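Local coordinates for Afp (PDB 2YJK), which takes up iron as a dodecameric Dps protein of the ferritin fold, binding it at sites between its subunits, at residues P27-M32 against D70-R75; A34-G39 against H64-A69. All coordinates share one frame; numbering follows the deposited sequence.

How the contacts relate
From the N terminus the chain runs along helix 15-45, first through 27-32 and then through 34-39, turns over by way of the short strand 46-47, and comes back along helix 51-78, passing 64-69 before 70-75. Contact 2 therefore closes the shorter loop, with 24 residues between its segments, and lies nested inside the longer one closed by contact 1. The two are successive steps of one antiparallel helix pair, their centres about 9 Å apart, and they meet where Met-32 packs on Ala-65, Tyr-68 and Ala-69. Both reach a second subunit, and contact 1 carries iron ligands on its far side.

Contact 1 (P27-M32 against D70-R75); sequences PVVHKM and DTAAER. With OFE (Iron(II) oxide), chain P.
Val-28 sets its CG1 methyl 4.2 Å from Ala-72 CB, the looser touch of the contact, and its side chain also packs on Leu-123 of helix 105-130. Val-29, which meets both Ala-72 and Ala-73, carries most of the contact through one methyl. Its CG1 stands anti to the backbone N (chi1 172°), which places CG2 beside that N and over the facing helix, 3.6 Å from Ala-72 CB. The same methyl comes to 3.4 Å from Ala-73 N and 3.9 Å from Ala-73 CB, thus resting on backbone as well as on two side chains. The axes of segments 27-32 and 70-75 approach to 8.6 Å, a spacing consistent with the small alanine side chains between them, and their N-to-C directions make an angle of 149°, broadly antiparallel. No hydrogen bond crosses between the segments. Farther along, His-30 NE2 is hydrogen-bonded to Asp-84 O, and Lys-31 NZ forms a salt bridge with Asp-122.

Asp-70 and Glu-74, one helical turn apart, point away from helix 15-45 and bind the iron of the iron(II) oxide group. Glu-74 OE2 is 2.2 Å and Asp-70 OD2 2.6 Å from the iron, while His-43 of a second subunit supplies NE2. Lys-40 NZ of that subunit forms a salt bridge with Asp-70 OD1, and its Trp-44 NE1 a hydrogen bond with OD2, a second shell that would limit rotation of the carboxylate. One helix thus joins an apolar seam of the ferritin-like helical bundle to the intersubunit iron site characteristic of Dps proteins.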
loop_
_atom_site.group_PDB
_atom_site.type_symbol
_atom_site.label_atom_id
_atom_site.label_comp_id
_atom_site.label_asym_id
_atom_site.label_seq_id
_atom_site.Cartn_x
_atom_site.Cartn_y
_atom_site.Cartn_z
ATOM N N PRO C 27 35.340 8.850 -10.483
ATOM C CA PRO C 27 35.661 9.395 -9.135
ATOM C C PRO C 27 34.368 9.607 -8.353
ATOM O O PRO C 27 34.321 9.473 -7.127
ATOM C CB PRO C 27 36.306 10.778 -9.455
ATOM C CG PRO C 27 36.899 10.584 -10.903
ATOM C CD PRO C 27 35.816 9.744 -11.562
ATOM N N VAL C 28 33.291 9.880 -9.062
ATOM C CA VAL C 28 31.978 9.930 -8.408
ATOM C C VAL C 28 31.537 8.594 -7.804
ATOM O O VAL C 28 31.093 8.536 -6.639
ATOM C CB VAL C 28 30.929 10.517 -9.379
ATOM C CG1 VAL C 28 29.538 10.565 -8.736
ATOM C CG2 VAL C 28 31.354 11.941 -9.809
ATOM N N VAL C 29 31.623 7.515 -8.577
ATOM C CA VAL C 29 31.268 6.215 -8.075
ATOM C C VAL C 29 32.086 5.932 -6.798
ATOM O O VAL C 29 31.513 5.456 -5.783
ATOM C CB VAL C 29 31.520 5.061 -9.110
ATOM C CG1 VAL C 29 31.310 3.704 -8.436
ATOM C CG2 VAL C 29 30.550 5.190 -10.318
ATOM N N HIS C 30 33.395 6.197 -6.842
ATOM C CA HIS C 30 34.243 5.833 -5.686
ATOM C C HIS C 30 33.922 6.661 -4.427
ATOM O O HIS C 30 33.889 6.118 -3.320
ATOM C CB HIS C 30 35.752 5.995 -5.973
ATOM C CG HIS C 30 36.324 4.984 -6.911
ATOM N ND1 HIS C 30 37.356 5.291 -7.782
ATOM C CD2 HIS C 30 36.031 3.680 -7.125
ATOM C CE1 HIS C 30 37.694 4.204 -8.463
ATOM N NE2 HIS C 30 36.886 3.223 -8.102
ATOM N N LYS C 31 33.714 7.964 -4.594
ATOM C CA LYS C 31 33.408 8.810 -3.423
ATOM C C LYS C 31 32.008 8.575 -2.869
ATOM O O LYS C 31 31.805 8.616 -1.666
ATOM C CB LYS C 31 33.611 10.281 -3.762
ATOM C CG LYS C 31 35.127 10.581 -4.040
ATOM C CD LYS C 31 35.382 12.022 -4.003
ATOM C CE LYS C 31 36.939 12.322 -3.780
ATOM N NZ LYS C 31 37.709 11.771 -4.910
ATOM N N MET C 32 31.051 8.327 -3.743
ATOM C CA MET C 32 29.708 7.988 -3.287
ATOM C C MET C 32 29.649 6.651 -2.561
ATOM O O MET C 32 28.931 6.516 -1.611
ATOM C CB MET C 32 28.795 7.966 -4.451
ATOM C CG MET C 32 28.401 9.404 -4.962
ATOM S SD MET C 32 27.798 10.546 -3.652
ATOM C CE MET C 32 29.104 11.688 -3.700
ATOM N N ASP C 70 25.213 3.869 -7.668
ATOM C CA ASP C 70 24.601 2.984 -8.694
ATOM C C ASP C 70 24.247 3.632 -9.994
ATOM O O ASP C 70 24.441 3.023 -11.021
ATOM C CB ASP C 70 23.279 2.401 -8.279
ATOM C CG ASP C 70 23.452 1.125 -7.607
ATOM O OD1 ASP C 70 23.777 1.331 -6.388
ATOM O OD2 ASP C 70 23.321 -0.019 -8.282
ATOM N N THR C 71 23.649 4.817 -9.933
ATOM C CA THR C 71 23.309 5.542 -11.169
ATOM C C THR C 71 24.590 5.922 -11.955
ATOM O O THR C 71 24.589 5.914 -13.184
ATOM C CB THR C 71 22.562 6.830 -10.822
ATOM O OG1 THR C 71 21.432 6.488 -10.005
ATOM C CG2 THR C 71 22.013 7.479 -12.086
ATOM N N ALA C 72 25.643 6.310 -11.243
ATOM C CA ALA C 72 26.852 6.741 -11.934
ATOM C C ALA C 72 27.487 5.481 -12.527
ATOM O O ALA C 72 27.868 5.454 -13.707
ATOM C CB ALA C 72 27.825 7.500 -10.982
ATOM N N ALA C 73 27.531 4.400 -11.730
ATOM C CA ALA C 73 28.201 3.161 -12.175
ATOM C C ALA C 73 27.507 2.623 -13.403
ATOM O O ALA C 73 28.141 2.177 -14.386
ATOM C CB ALA C 73 28.214 2.099 -11.019
ATOM N N GLU C 74 26.186 2.679 -13.382
ATOM C CA GLU C 74 25.458 1.968 -14.414
ATOM C C GLU C 74 25.454 2.769 -15.677
ATOM O O GLU C 74 25.338 2.225 -16.767
ATOM C CB GLU C 74 24.039 1.603 -13.932
ATOM C CG GLU C 74 24.178 0.555 -12.770
ATOM C CD GLU C 74 22.861 -0.093 -12.346
ATOM O OE1 GLU C 74 21.753 0.400 -12.725
ATOM O OE2 GLU C 74 22.937 -1.127 -11.629
ATOM N N ARG C 75 25.520 4.066 -15.522
ATOM C CA ARG C 75 25.756 4.922 -16.680
ATOM C C ARG C 75 27.109 4.560 -17.349
ATOM O O ARG C 75 27.162 4.457 -18.595
ATOM C CB ARG C 75 25.709 6.427 -16.282
ATOM C CG ARG C 75 26.037 7.399 -17.450
ATOM C CD ARG C 75 24.892 7.342 -18.435
ATOM N NE ARG C 75 25.245 7.983 -19.667
ATOM C CZ ARG C 75 24.608 7.809 -20.820
ATOM N NH1 ARG C 75 23.530 6.969 -20.923
ATOM N NH2 ARG C 75 25.078 8.458 -21.862
HETATM FE FE OFE P . 21.759 -1.366 -9.817
HETATM O O OFE P . 20.890 -1.412 -7.836
#

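Contact 2 (A34-G39 against H64-A69); sequences ALVVNG and HAQDYA
Val-36 overlaps the start of the Gln-66 side chain and the backbone beneath it: its CG2 lies 3.2 Å from Gln-66 N and 3.5 Å from Gln-66 CB. Gln-66 NE2 lies beside both branches of the valine, 3.6 Å from CG2 and 3.7 Å from CG1, the two side chains crossing at a slant. A bend at chi2 (63°) folds the glutamine this way, and its OE1 is held by a hydrogen bond from Gln-33 NE2, one turn earlier on the valine's own helix. Ala-65 fills the neighbouring position. Its CB meets CD2 of Leu-35 at 3.7 Å and CG2 of Val-36 at 3.9 Å, and the segment axes come to 8.5 Å. Leu-35 and Val-36 continue onto Val-61 and Val-62, an earlier turn of the facing helix. Val-36 also packs on Gln-66 of a second subunit, and Lys-40 of that subunit touches Gln-66 of this chain. The N-to-C directions of the segments make an angle of 161°, close to antiparallel. This largely apolar interface of helices 15-45 and 51-78 belongs to the four-helix bundle of the ferritin fold, and its glutamine side borders the subunit interface close to the iron ligand Asp-70.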
loop_
_atom_site.group_PDB
_atom_site.type_symbol
_atom_site.label_atom_id
_atom_site.label_comp_id
_atom_site.label_asym_id
_atom_site.label_seq_id
_atom_site.Cartn_x
_atom_site.Cartn_y
_atom_site.Cartn_z
ATOM N N ALA C 34 32.276 5.189 -1.035
ATOM C CA ALA C 34 32.999 5.479 0.239
ATOM C C ALA C 34 32.074 6.156 1.296
ATOM O O ALA C 34 32.099 5.782 2.471
ATOM C CB ALA C 34 34.237 6.373 -0.001
ATOM N N LEU C 35 31.230 7.102 0.837
ATOM C CA LEU C 35 30.258 7.775 1.668
ATOM C C LEU C 35 29.186 6.832 2.233
ATOM O O LEU C 35 28.766 7.017 3.383
ATOM C CB LEU C 35 29.627 8.915 0.889
ATOM C CG LEU C 35 28.773 9.873 1.719
ATOM C CD1 LEU C 35 29.660 10.549 2.731
ATOM C CD2 LEU C 35 27.834 10.888 0.892
ATOM N N VAL C 36 28.812 5.771 1.485
ATOM C CA VAL C 36 27.945 4.725 2.045
ATOM C C VAL C 36 28.629 4.091 3.312
ATOM O O VAL C 36 28.010 3.973 4.400
ATOM C CB VAL C 36 27.635 3.596 1.004
ATOM C CG1 VAL C 36 27.050 2.382 1.715
ATOM C CG2 VAL C 36 26.619 4.109 -0.087
ATOM N N VAL C 37 29.902 3.704 3.160
ATOM C CA VAL C 37 30.586 2.993 4.220
ATOM C C VAL C 37 30.946 3.917 5.409
ATOM O O VAL C 37 30.655 3.600 6.576
ATOM C CB VAL C 37 31.866 2.271 3.696
ATOM C CG1 VAL C 37 32.675 1.738 4.894
ATOM C CG2 VAL C 37 31.463 1.121 2.705
ATOM N N ASN C 38 31.568 5.055 5.101
ATOM C CA ASN C 38 31.921 6.011 6.143
ATOM C C ASN C 38 30.701 6.696 6.795
ATOM O O ASN C 38 30.794 7.151 7.937
ATOM C CB ASN C 38 32.944 7.032 5.586
ATOM C CG ASN C 38 34.222 6.359 5.159
ATOM O OD1 ASN C 38 34.671 5.431 5.840
ATOM N ND2 ASN C 38 34.819 6.792 4.010
ATOM N N GLY C 39 29.577 6.781 6.069
ATOM C CA GLY C 39 28.391 7.344 6.591
ATOM C C GLY C 39 27.790 6.343 7.575
ATOM O O GLY C 39 27.208 6.732 8.614
ATOM N N HIS C 64 20.882 7.749 -0.065
ATOM C CA HIS C 64 21.177 8.591 -1.241
ATOM C C HIS C 64 22.524 8.276 -1.892
ATOM O O HIS C 64 22.584 8.064 -3.122
ATOM C CB HIS C 64 21.107 10.072 -0.895
ATOM C CG HIS C 64 19.718 10.519 -0.501
ATOM N ND1 HIS C 64 19.471 11.665 0.229
ATOM C CD2 HIS C 64 18.515 9.921 -0.675
ATOM C CE1 HIS C 64 18.172 11.777 0.449
ATOM N NE2 HIS C 64 17.571 10.731 -0.088
ATOM N N ALA C 65 23.617 8.239 -1.098
ATOM C CA ALA C 65 24.928 7.973 -1.685
ATOM C C ALA C 65 24.905 6.625 -2.468
ATOM O O ALA C 65 25.382 6.547 -3.620
ATOM C CB ALA C 65 26.074 7.982 -0.562
ATOM N N GLN C 66 24.345 5.590 -1.853
ATOM C CA GLN C 66 24.230 4.313 -2.529
ATOM C C GLN C 66 23.475 4.428 -3.860
ATOM O O GLN C 66 23.921 3.871 -4.816
ATOM C CB GLN C 66 23.579 3.199 -1.665
ATOM C CG GLN C 66 23.684 1.801 -2.333
ATOM C CD GLN C 66 25.171 1.347 -2.490
ATOM O OE1 GLN C 66 25.795 1.462 -3.579
ATOM N NE2 GLN C 66 25.756 0.904 -1.390
ATOM N N ASP C 67 22.362 5.158 -3.913
ATOM C CA ASP C 67 21.638 5.327 -5.166
ATOM C C ASP C 67 22.497 6.056 -6.165
ATOM O O ASP C 67 22.593 5.636 -7.314
ATOM C CB ASP C 67 20.309 6.059 -4.990
ATOM C CG ASP C 67 19.238 5.174 -4.333
ATOM O OD1 ASP C 67 19.187 3.914 -4.588
ATOM O OD2 ASP C 67 18.421 5.734 -3.525
ATOM N N TYR C 68 23.168 7.094 -5.724
ATOM C CA TYR C 68 24.018 7.884 -6.638
ATOM C C TYR C 68 25.167 7.085 -7.180
ATOM O O TYR C 68 25.463 7.180 -8.363
ATOM C CB TYR C 68 24.522 9.168 -5.971
ATOM C CG TYR C 68 23.420 10.083 -5.502
ATOM C CD1 TYR C 68 22.158 10.137 -6.182
ATOM C CD2 TYR C 68 23.605 10.880 -4.372
ATOM C CE1 TYR C 68 21.155 10.971 -5.730
ATOM C CE2 TYR C 68 22.579 11.730 -3.914
ATOM C CZ TYR C 68 21.402 11.778 -4.594
ATOM O OH TYR C 68 20.435 12.589 -4.087
ATOM N N ALA C 69 25.774 6.245 -6.338
ATOM C CA ALA C 69 26.898 5.394 -6.786
ATOM C C ALA C 69 26.380 4.468 -7.898
ATOM O O ALA C 69 26.997 4.352 -8.980
ATOM C CB ALA C 69 27.505 4.571 -5.594
#